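Local coordinates for thiol-activated cytolysin (Desulfobulbus propionicus, PDB 6NAL), which probably forms large pores in membranes as a member of the cholesterol-dependent cytolysin family, released as a soluble protein and assembling into oligomers, at residues Ala119-Arg122 / Ala123-Asp127; Phe163-Ile167 / Ser168-Gln172. One frame throughout, in Å; residues are numbered along the deposited sequence.

Interaction 1: residues Ala119-Arg122 / Ala123-Asp127; sequences ANVR and AGIND
Val121 and Ile125, one helical turn apart on the buried side of the helix, form the tight half of this contact. Val121 CG1 meets Ile125 CD1 at 3.5 Å, the two branched side chains crossing at a slant. Torsions explain the meeting: Val121 carries CG1 opposite its backbone N (chi1 174°), beside the carbonyl and so on the side of the next turn, while the Ile125 chain runs back toward the earlier turn. There Ile125 CG1 also lies 3.2 Å from Val121 O, a carbonyl already taken by Ile125 N at 3.0 Å. Ile125 thus touches through its side chain the same carbonyl oxygen that its amide binds.

The backbone supplies the regular part. Ala119, Asn120, Val121 and Arg122 each offer their carbonyl to the amide four residues on, the i to i+4 pattern of an alpha-helix. Asn126 N to Arg122 O, at 2.9 Å, is the shortest of the four, and Ala123 N to Ala119 O measures 3.1 Å.

The solvent side is looser. Arg122 and Asn126 are both exposed and run side by side in the same direction, with Arg122 CG 3.6 Å from Asn126 ND2. Guanidinium and amide planes differ by 21°, but the touch comes from the aliphatic stem of the arginine, whose chain bends further out, at chi3.

All of this lies in helix 118-133, which follows strand 110-114. Asn120 N bonds to Thr117 OG1 near the helix start, and Asp127 makes a salt bridge with Lys131 one turn further along. On the buried side, Val121 packs on Tyr72 and Pro73 in the loop that precedes strand 76-78.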
ATOM      1  N   ALA A 119     -54.496  -9.894  -9.122  1.00 54.85           N
ATOM      2  CA  ALA A 119     -55.558  -9.992  -8.124  1.00 54.48           C
ATOM      3  C   ALA A 119     -55.763 -11.438  -7.694  1.00 49.15           C
ATOM      4  O   ALA A 119     -56.002 -11.719  -6.515  1.00 52.35           O
ATOM      5  CB  ALA A 119     -56.846  -9.390  -8.667  1.00 47.96           C
ATOM      6  N   ASN A 120     -55.636 -12.373  -8.627  1.00 46.55           N
ATOM      7  CA  ASN A 120     -55.746 -13.786  -8.274  1.00 45.87           C
ATOM      8  C   ASN A 120     -54.529 -14.285  -7.488  1.00 49.21           C
ATOM      9  O   ASN A 120     -54.677 -15.020  -6.495  1.00 47.89           O
ATOM     10  CB  ASN A 120     -55.959 -14.598  -9.555  1.00 53.92           C
ATOM     11  CG  ASN A 120     -57.390 -14.456 -10.107  1.00 55.18           C
ATOM     12  OD1 ASN A 120     -58.280 -13.907  -9.446  1.00 61.10           O
ATOM     13  ND2 ASN A 120     -57.608 -14.957 -11.312  1.00 50.45           N
ATOM     14  N   VAL A 121     -53.312 -13.911  -7.901  1.00 44.03           N
ATOM     15  CA  VAL A 121     -52.180 -14.423  -7.160  1.00 38.51           C
ATOM     16  C   VAL A 121     -52.187 -13.811  -5.778  1.00 43.47           C
ATOM     17  O   VAL A 121     -51.916 -14.492  -4.800  1.00 38.07           O
ATOM     18  CB  VAL A 121     -50.848 -14.151  -7.865  1.00 53.61           C
ATOM     19  CG1 VAL A 121     -49.673 -14.568  -7.023  1.00 47.68           C
ATOM     20  CG2 VAL A 121     -50.811 -14.981  -9.201  1.00 52.22           C
ATOM     21  N   ARG A 122     -52.534 -12.528  -5.666  1.00 32.73           N
ATOM     22  CA  ARG A 122     -52.485 -11.867  -4.370  1.00 36.25           C
ATOM     23  C   ARG A 122     -53.494 -12.489  -3.410  1.00 47.71           C
ATOM     24  O   ARG A 122     -53.168 -12.822  -2.268  1.00 41.78           O
ATOM     25  CB  ARG A 122     -52.747 -10.373  -4.543  1.00 45.67           C
ATOM     26  CG  ARG A 122     -52.661  -9.568  -3.218  1.00 56.19           C
ATOM     27  CD  ARG A 122     -52.743  -8.031  -3.426  1.00 59.84           C
ATOM     28  NE  ARG A 122     -53.819  -7.664  -4.358  1.00 63.95           N
ATOM     29  CZ  ARG A 122     -54.077  -6.428  -4.781  1.00 68.56           C
ATOM     30  NH1 ARG A 122     -53.330  -5.414  -4.365  1.00 73.89           N
ATOM     31  NH2 ARG A 122     -55.071  -6.205  -5.637  1.00 69.80           N
ATOM     32  N   ALA A 123     -54.730 -12.681  -3.872  1.00 50.99           N
ATOM     33  CA  ALA A 123     -55.749 -13.283  -3.016  1.00 42.44           C
ATOM     34  C   ALA A 123     -55.329 -14.669  -2.544  1.00 44.24           C
ATOM     35  O   ALA A 123     -55.460 -14.997  -1.358  1.00 47.48           O
ATOM     36  CB  ALA A 123     -57.071 -13.377  -3.769  1.00 47.94           C
ATOM     37  N   GLY A 124     -54.838 -15.510  -3.468  1.00 40.59           N
ATOM     38  CA  GLY A 124     -54.375 -16.836  -3.084  1.00 34.76           C
ATOM     39  C   GLY A 124     -53.267 -16.820  -2.048  1.00 52.26           C
ATOM     40  O   GLY A 124     -53.255 -17.652  -1.122  1.00 44.33           O
ATOM     41  N   ILE A 125     -52.300 -15.900  -2.206  1.00 39.27           N
ATOM     42  CA  ILE A 125     -51.205 -15.795  -1.244  1.00 44.37           C
ATOM     43  C   ILE A 125     -51.747 -15.389   0.112  1.00 45.70           C
ATOM     44  O   ILE A 125     -51.400 -15.972   1.149  1.00 39.73           O
ATOM     45  CB  ILE A 125     -50.150 -14.794  -1.743  1.00 40.77           C
ATOM     46  CG1 ILE A 125     -49.430 -15.374  -2.947  1.00 37.27           C
ATOM     47  CG2 ILE A 125     -49.127 -14.455  -0.657  1.00 34.82           C
ATOM     48  CD1 ILE A 125     -48.487 -14.388  -3.691  1.00 39.46           C
ATOM     49  N   ASN A 126     -52.628 -14.389   0.120  1.00 41.94           N
ATOM     50  CA  ASN A 126     -53.138 -13.872   1.376  1.00 55.35           C
ATOM     51  C   ASN A 126     -54.077 -14.852   2.059  1.00 55.02           C
ATOM     52  O   ASN A 126     -54.238 -14.779   3.281  1.00 53.07           O
ATOM     53  CB  ASN A 126     -53.840 -12.550   1.146  1.00 48.84           C
ATOM     54  CG  ASN A 126     -52.874 -11.419   1.048  1.00 58.09           C
ATOM     55  OD1 ASN A 126     -51.805 -11.406   1.692  1.00 53.87           O
ATOM     56  ND2 ASN A 126     -53.236 -10.448   0.252  1.00 51.52           N
ATOM     57  N   ASP A 127     -54.684 -15.764   1.301  1.00 57.44           N
ATOM     58  CA  ASP A 127     -55.482 -16.814   1.915  1.00 60.53           C
ATOM     59  C   ASP A 127     -54.590 -17.802   2.657  1.00 58.03           C
ATOM     60  O   ASP A 127     -54.729 -17.988   3.869  1.00 61.43           O
ATOM     61  CB  ASP A 127     -56.317 -17.513   0.856  1.00 61.01           C
ATOM     62  CG  ASP A 127     -57.255 -18.534   1.457  1.00 84.12           C
ATOM     63  OD1 ASP A 127     -57.442 -19.598   0.827  1.00 90.71           O
ATOM     64  OD2 ASP A 127     -57.774 -18.282   2.575  1.00 94.61           O
TER

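Interaction 2: residues Phe163-Ile167 / Ser168-Gln172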
ATOM      1  N   PHE A 163     -26.092  -4.193  -3.672  1.00 41.89           N
ATOM      2  CA  PHE A 163     -27.253  -4.295  -2.811  1.00 51.69           C
ATOM      3  C   PHE A 163     -28.525  -4.796  -3.484  1.00 45.12           C
ATOM      4  O   PHE A 163     -29.527  -4.970  -2.794  1.00 54.09           O
ATOM      5  CB  PHE A 163     -27.522  -2.912  -2.215  1.00 46.01           C
ATOM      6  CG  PHE A 163     -26.404  -2.427  -1.358  1.00 37.97           C
ATOM      7  CD1 PHE A 163     -25.376  -1.671  -1.894  1.00 45.91           C
ATOM      8  CD2 PHE A 163     -26.360  -2.762  -0.009  1.00 39.53           C
ATOM      9  CE1 PHE A 163     -24.327  -1.238  -1.105  1.00 43.08           C
ATOM     10  CE2 PHE A 163     -25.311  -2.326   0.802  1.00 40.93           C
ATOM     11  CZ  PHE A 163     -24.283  -1.573   0.251  1.00 39.06           C
ATOM     12  N   GLY A 164     -28.541  -4.994  -4.795  1.00 51.76           N
ATOM     13  CA  GLY A 164     -29.727  -5.546  -5.449  1.00 51.32           C
ATOM     14  C   GLY A 164     -31.027  -4.833  -5.136  1.00 58.59           C
ATOM     15  O   GLY A 164     -32.080  -5.478  -5.030  1.00 59.87           O
ATOM     16  N   CYS A 165     -30.994  -3.514  -5.033  1.00 49.63           N
ATOM     17  CA  CYS A 165     -32.168  -2.789  -4.581  1.00 59.24           C
ATOM     18  C   CYS A 165     -32.764  -1.945  -5.708  1.00 61.94           C
ATOM     19  O   CYS A 165     -32.210  -1.834  -6.812  1.00 59.25           O
ATOM     20  CB  CYS A 165     -31.807  -1.911  -3.379  1.00 60.98           C
ATOM     21  SG  CYS A 165     -30.609  -0.620  -3.801  1.00 66.34           S
ATOM     22  N   ASP A 166     -33.920  -1.350  -5.390  1.00 58.82           N
ATOM     23  CA  ASP A 166     -34.686  -0.531  -6.325  1.00 76.09           C
ATOM     24  C   ASP A 166     -34.187   0.898  -6.166  1.00 69.00           C
ATOM     25  O   ASP A 166     -34.616   1.607  -5.263  1.00 61.65           O
ATOM     26  CB  ASP A 166     -36.185  -0.642  -6.047  1.00 71.33           C
ATOM     27  CG  ASP A 166     -37.019   0.373  -6.851  1.00 71.98           C
ATOM     28  OD1 ASP A 166     -38.088   0.737  -6.304  1.00 72.61           O
ATOM     29  OD2 ASP A 166     -36.626   0.783  -7.999  1.00 72.75           O
ATOM     30  N   ILE A 167     -33.272   1.329  -7.031  1.00 61.06           N
ATOM     31  CA  ILE A 167     -32.672   2.644  -6.854  1.00 71.45           C
ATOM     32  C   ILE A 167     -33.745   3.715  -6.763  1.00 73.47           C
ATOM     33  O   ILE A 167     -33.646   4.659  -5.966  1.00 73.64           O
ATOM     34  CB  ILE A 167     -31.700   2.946  -8.008  1.00 86.24           C
ATOM     35  CG1 ILE A 167     -30.725   4.039  -7.550  1.00 87.72           C
ATOM     36  CG2 ILE A 167     -32.478   3.385  -9.274  1.00 83.89           C
ATOM     37  CD1 ILE A 167     -29.559   3.541  -6.711  1.00 78.06           C
ATOM     38  N   SER A 168     -34.770   3.597  -7.601  1.00 72.23           N
ATOM     39  CA  SER A 168     -35.815   4.601  -7.648  1.00 68.40           C
ATOM     40  C   SER A 168     -36.419   4.820  -6.267  1.00 65.45           C
ATOM     41  O   SER A 168     -36.523   5.958  -5.805  1.00 60.54           O
ATOM     42  CB  SER A 168     -36.878   4.171  -8.651  1.00 69.81           C
ATOM     43  OG  SER A 168     -38.141   4.713  -8.304  1.00 78.79           O
ATOM     44  N   TYR A 169     -36.821   3.733  -5.591  1.00 68.12           N
ATOM     45  CA  TYR A 169     -37.344   3.828  -4.225  1.00 65.39           C
ATOM     46  C   TYR A 169     -36.321   4.460  -3.281  1.00 66.00           C
ATOM     47  O   TYR A 169     -36.626   5.391  -2.519  1.00 60.79           O
ATOM     48  CB  TYR A 169     -37.729   2.426  -3.735  1.00 65.84           C
ATOM     49  CG  TYR A 169     -38.329   2.347  -2.333  1.00 66.05           C
ATOM     50  CD1 TYR A 169     -39.667   2.655  -2.115  1.00 61.51           C
ATOM     51  CD2 TYR A 169     -37.560   1.932  -1.235  1.00 64.70           C
ATOM     52  CE1 TYR A 169     -40.225   2.571  -0.856  1.00 66.44           C
ATOM     53  CE2 TYR A 169     -38.112   1.848   0.036  1.00 62.76           C
ATOM     54  CZ  TYR A 169     -39.441   2.170   0.219  1.00 65.84           C
ATOM     55  OH  TYR A 169     -40.001   2.098   1.468  1.00 67.15           O
ATOM     56  N   LEU A 170     -35.091   3.970  -3.335  1.00 67.12           N
ATOM     57  CA  LEU A 170     -34.088   4.399  -2.377  1.00 67.58           C
ATOM     58  C   LEU A 170     -33.668   5.831  -2.628  1.00 67.98           C
ATOM     59  O   LEU A 170     -33.209   6.502  -1.702  1.00 64.89           O
ATOM     60  CB  LEU A 170     -32.878   3.485  -2.453  1.00 71.47           C
ATOM     61  CG  LEU A 170     -31.982   3.426  -1.230  1.00 73.02           C
ATOM     62  CD1 LEU A 170     -32.677   2.635  -0.168  1.00 72.33           C
ATOM     63  CD2 LEU A 170     -30.667   2.796  -1.646  1.00 69.90           C
ATOM     64  N   LYS A 171     -33.789   6.311  -3.873  1.00 69.93           N
ATOM     65  CA  LYS A 171     -33.489   7.713  -4.152  1.00 69.33           C
ATOM     66  C   LYS A 171     -34.540   8.617  -3.530  1.00 74.51           C
ATOM     67  O   LYS A 171     -34.198   9.667  -2.951  1.00 70.40           O
ATOM     68  CB  LYS A 171     -33.342   7.934  -5.670  1.00 70.87           C
ATOM     69  CG  LYS A 171     -31.863   7.623  -6.108  1.00 81.23           C
ATOM     70  CD  LYS A 171     -31.484   8.377  -7.395  1.00 85.33           C
ATOM     71  CE  LYS A 171     -32.422   8.029  -8.539  1.00104.98           C
ATOM     72  NZ  LYS A 171     -32.183   8.875  -9.752  1.00 88.38           N
ATOM     73  N   GLN A 172     -35.824   8.242  -3.669  1.00 63.69           N
ATOM     74  CA  GLN A 172     -36.890   8.964  -2.988  1.00 67.76           C
ATOM     75  C   GLN A 172     -36.603   9.077  -1.495  1.00 63.62           C
ATOM     76  O   GLN A 172     -36.505  10.181  -0.946  1.00 65.73           O
ATOM     77  CB  GLN A 172     -38.261   8.296  -3.203  1.00 69.30           C
ATOM     78  CG  GLN A 172     -39.433   9.127  -2.652  1.00 73.24           C
ATOM     79  CD  GLN A 172     -40.460   8.307  -1.845  1.00 87.83           C
ATOM     80  OE1 GLN A 172     -40.519   7.073  -1.956  1.00 92.13           O
ATOM     81  NE2 GLN A 172     -41.280   9.001  -1.034  1.00 89.55           N
TER
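Asp166 and Tyr169 meet at the start of a helix, where the carboxylate of the aspartate reaches the backbone of the first turn. The polar contacts are of two kinds. The capping bond runs from Tyr169 N to Asp166 OD1 at 3.3 Å and is weak and bent, with an N-H...O angle of 140°. With CG opposite the backbone N (chi1 171°), the Asp166 carboxylate is turned to the amides beyond it. OD1 also takes a weak bond from Ser65 N, so two backbone amides share one oxygen, each weakly, which would restrain the carboxylate only loosely.

Main-chain bonds begin the helix proper. Leu170 N binds Asp166 O at 3.1 Å with a nearly straight N-H, and Lys171 N reaches Ile167 O at 2.7 Å.

Van der Waals contacts flank these bonds. The carboxylate rests against two CB atoms, Asp166 OD1 lying 3.1 Å from Tyr169 CB and Asp166 OD2 3.5 Å from Ser168 CB. Carboxylate and tyrosine ring planes are 23° apart, although the two side chains cross at about a right angle. Cys165 SG touches Leu170 CD2 at 4.0 Å, and both residues pack against Leu159 and Phe245. Ile167 CG1 comes within 4.0 Å of Lys171 CG, the side chains crossing at a slant, so it is the aliphatic stem of the lysine that meets the isoleucine. Beyond the contact, the tyrosine ring meets His294.

The arrangement is that of two helices joined by a short connection: helix 156-163 ends as Gly164 adopts positive phi, and Asp166, as N-cap, starts helix 167-174 with the side-chain-to-backbone bond characteristic of that position.

Overall arrangement
Both contacts are local and partly buried, but they differ in place and chemistry. Interaction 1 lies within a single helix, 118-133, its centre about 36 Å from the centre of the chain, whereas interaction 2, its centre about 14 Å from that point, joins the end of one helix to the start of another. The centres of the two contacts are 26 Å apart, and with nearest atoms about 16 Å away they do not touch. Interaction 1 is a continuous run of backbone bonds with one apolar face and one exposed face. Interaction 2 adds a carboxylate cap and, closer to the chain centre, packs its apolar side chains against helix 156-163 and strand 232-250.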